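Local coordinates for protein aminotransferase, class III (Thermomicrobium roseum, PDB 6IO1) that probably acts as a pyridoxal phosphate-dependent omega-transaminase, thermostable and selective for (S)-enantiomers, that moves amino groups by way of its bound cofactor, at residues 6-11 with 47-52. Residues are numbered along the deposited sequence; the frame is centred on the assembly and turned at random.
Sequences WNAAEL and DAEGKR
Asp47 OD1 holds together the turn that carries Ala48, the residue that touches Ala8 and Trp6: it accepts from Lys51 N at 2.8 Å, met from above the carboxylate plane, and more weakly from Glu49 N. The other carboxylate oxygen, OD2, goes to Tyr53 OH, so the acid is fixed at both ends. Across the contact the two methyls, Ala8 CB and Ala48 CB, brush flank to flank at 3.7 Å, with Glu49 CG at the margin, 4.3 Å from Ala8 CB. With its CG tucked between the backbone N and the carbonyl carbon (chi1 53°), Trp6 brings the six-membered end of its indole to Ala48: CZ3 lies 3.7 Å from Ala48 O, which sits at the ring edge and in its plane, and 4.0 Å from Ala48 CB. Residues 47-52 form the tip of the hairpin joining strands 44-47 and 52-55, a type I turn followed by a G1 bulge at Gly50, whose positive phi (92°) suits glycine. Facing it is the start of helix 8-18, N-capped by Asn7, whose OD1 takes Glu10 N at 2.6 Å. Trp6 and Ala48 both pack on Val38 of strand 35-41, and the indole also packs on Pro95 of the second subunit. Cutting Trp6 back to an alanine is likely to leave the methyl and carbonyl of Ala48, and Pro95 of the second subunit, without the indole they touch.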
loop_
_atom_site.group_PDB
_atom_site.type_symbol
_atom_site.label_atom_id
_atom_site.label_comp_id
_atom_site.label_asym_id
_atom_site.label_seq_id
_atom_site.Cartn_x
_atom_site.Cartn_y
_atom_site.Cartn_z
ATOM N N TRP B 6 -12.423 -10.214 -24.908
ATOM C CA TRP B 6 -12.432 -8.760 -24.951
ATOM C C TRP B 6 -12.196 -8.276 -26.374
ATOM O O TRP B 6 -11.498 -8.918 -27.161
ATOM C CB TRP B 6 -11.360 -8.170 -24.023
ATOM C CG TRP B 6 -9.967 -8.722 -24.244
ATOM C CD1 TRP B 6 -9.326 -9.655 -23.478
ATOM C CD2 TRP B 6 -9.047 -8.368 -25.291
ATOM N NE1 TRP B 6 -8.074 -9.906 -23.984
ATOM C CE2 TRP B 6 -7.878 -9.130 -25.096
ATOM C CE3 TRP B 6 -9.097 -7.479 -26.371
ATOM C CZ2 TRP B 6 -6.775 -9.034 -25.943
ATOM C CZ3 TRP B 6 -8.005 -7.391 -27.213
ATOM C CH2 TRP B 6 -6.858 -8.161 -26.992
ATOM N N ASN B 7 -12.843 -7.164 -26.717
ATOM C CA ASN B 7 -12.579 -6.447 -27.956
ATOM C C ASN B 7 -12.023 -5.069 -27.617
ATOM O O ASN B 7 -12.420 -4.459 -26.618
ATOM C CB ASN B 7 -13.830 -6.378 -28.859
ATOM C CG ASN B 7 -14.783 -5.266 -28.486
ATOM O OD1 ASN B 7 -14.507 -4.086 -28.710
ATOM N ND2 ASN B 7 -15.938 -5.642 -27.952
ATOM N N ALA B 8 -11.097 -4.590 -28.452
ATOM C CA ALA B 8 -10.337 -3.382 -28.134
ATOM C C ALA B 8 -11.235 -2.159 -27.968
ATOM O O ALA B 8 -11.058 -1.371 -27.029
ATOM C CB ALA B 8 -9.289 -3.134 -29.219
ATOM N N ALA B 9 -12.191 -1.969 -28.883
ATOM C CA ALA B 9 -13.062 -0.798 -28.802
ATOM C C ALA B 9 -13.872 -0.798 -27.512
ATOM O O ALA B 9 -14.010 0.242 -26.852
ATOM C CB ALA B 9 -13.986 -0.749 -30.019
ATOM N N GLU B 10 -14.375 -1.979 -27.141
ATOM C CA GLU B 10 -15.168 -2.135 -25.894
ATOM C C GLU B 10 -14.274 -1.792 -24.696
ATOM O O GLU B 10 -14.754 -1.087 -23.787
ATOM C CB GLU B 10 -15.705 -3.564 -25.789
ATOM C CG GLU B 10 -16.848 -3.705 -24.801
ATOM C CD GLU B 10 -17.482 -5.086 -24.758
ATOM O OE1 GLU B 10 -16.734 -6.080 -24.833
ATOM O OE2 GLU B 10 -18.721 -5.162 -24.655
ATOM N N LEU B 11 -13.014 -2.240 -24.721
ATOM C CA LEU B 11 -12.094 -1.961 -23.623
ATOM C C LEU B 11 -11.821 -0.469 -23.503
ATOM O O LEU B 11 -11.793 0.076 -22.393
ATOM C CB LEU B 11 -10.789 -2.731 -23.822
ATOM C CG LEU B 11 -10.850 -4.248 -23.643
ATOM C CD1 LEU B 11 -9.530 -4.879 -24.052
ATOM C CD2 LEU B 11 -11.199 -4.609 -22.207
ATOM N N ASP B 47 -0.236 -4.164 -27.613
ATOM C CA ASP B 47 -1.473 -3.499 -27.239
ATOM C C ASP B 47 -2.674 -4.302 -27.739
ATOM O O ASP B 47 -2.537 -5.349 -28.377
ATOM C CB ASP B 47 -1.488 -2.046 -27.731
ATOM C CG ASP B 47 -1.565 -1.910 -29.250
ATOM O OD1 ASP B 47 -1.816 -2.901 -29.967
ATOM O OD2 ASP B 47 -1.377 -0.773 -29.734
ATOM N N ALA B 48 -3.876 -3.801 -27.442
ATOM C CA ALA B 48 -5.097 -4.523 -27.782
ATOM C C ALA B 48 -5.288 -4.683 -29.284
ATOM O O ALA B 48 -6.001 -5.597 -29.712
ATOM C CB ALA B 48 -6.308 -3.812 -27.176
ATOM N N GLU B 49 -4.668 -3.827 -30.092
ATOM C CA GLU B 49 -4.798 -3.895 -31.541
ATOM C C GLU B 49 -3.681 -4.695 -32.201
ATOM O O GLU B 49 -3.628 -4.757 -33.434
ATOM C CB GLU B 49 -4.858 -2.479 -32.124
ATOM C CG GLU B 49 -6.139 -1.735 -31.767
ATOM C CD GLU B 49 -6.131 -0.292 -32.224
ATOM O OE1 GLU B 49 -5.909 -0.046 -33.426
ATOM O OE2 GLU B 49 -6.354 0.598 -31.377
ATOM N N GLY B 50 -2.793 -5.307 -31.416
ATOM C CA GLY B 50 -1.730 -6.145 -31.935
ATOM C C GLY B 50 -0.420 -5.443 -32.207
ATOM O O GLY B 50 0.538 -6.096 -32.642
ATOM N N LYS B 51 -0.346 -4.142 -31.968
ATOM C CA LYS B 51 0.891 -3.410 -32.171
ATOM C C LYS B 51 1.904 -3.745 -31.077
ATOM O O LYS B 51 1.548 -3.897 -29.906
ATOM C CB LYS B 51 0.588 -1.916 -32.202
ATOM C CG LYS B 51 1.809 -1.052 -32.294
ATOM C CD LYS B 51 1.454 0.338 -32.740
ATOM C CE LYS B 51 2.696 1.172 -32.840
ATOM N NZ LYS B 51 2.411 2.496 -33.463
ATOM N N ARG B 52 3.175 -3.857 -31.462
ATOM C CA ARG B 52 4.240 -4.218 -30.534
ATOM C C ARG B 52 5.010 -2.979 -30.092
ATOM O O ARG B 52 5.236 -2.057 -30.880
ATOM C CB ARG B 52 5.202 -5.231 -31.163
ATOM C CG ARG B 52 6.165 -5.859 -30.165
ATOM C CD ARG B 52 7.279 -6.621 -30.858
ATOM N NE ARG B 52 8.147 -5.740 -31.633
ATOM C CZ ARG B 52 9.248 -6.143 -32.258
ATOM N NH1 ARG B 52 9.615 -7.416 -32.205
ATOM N NH2 ARG B 52 9.981 -5.274 -32.942
#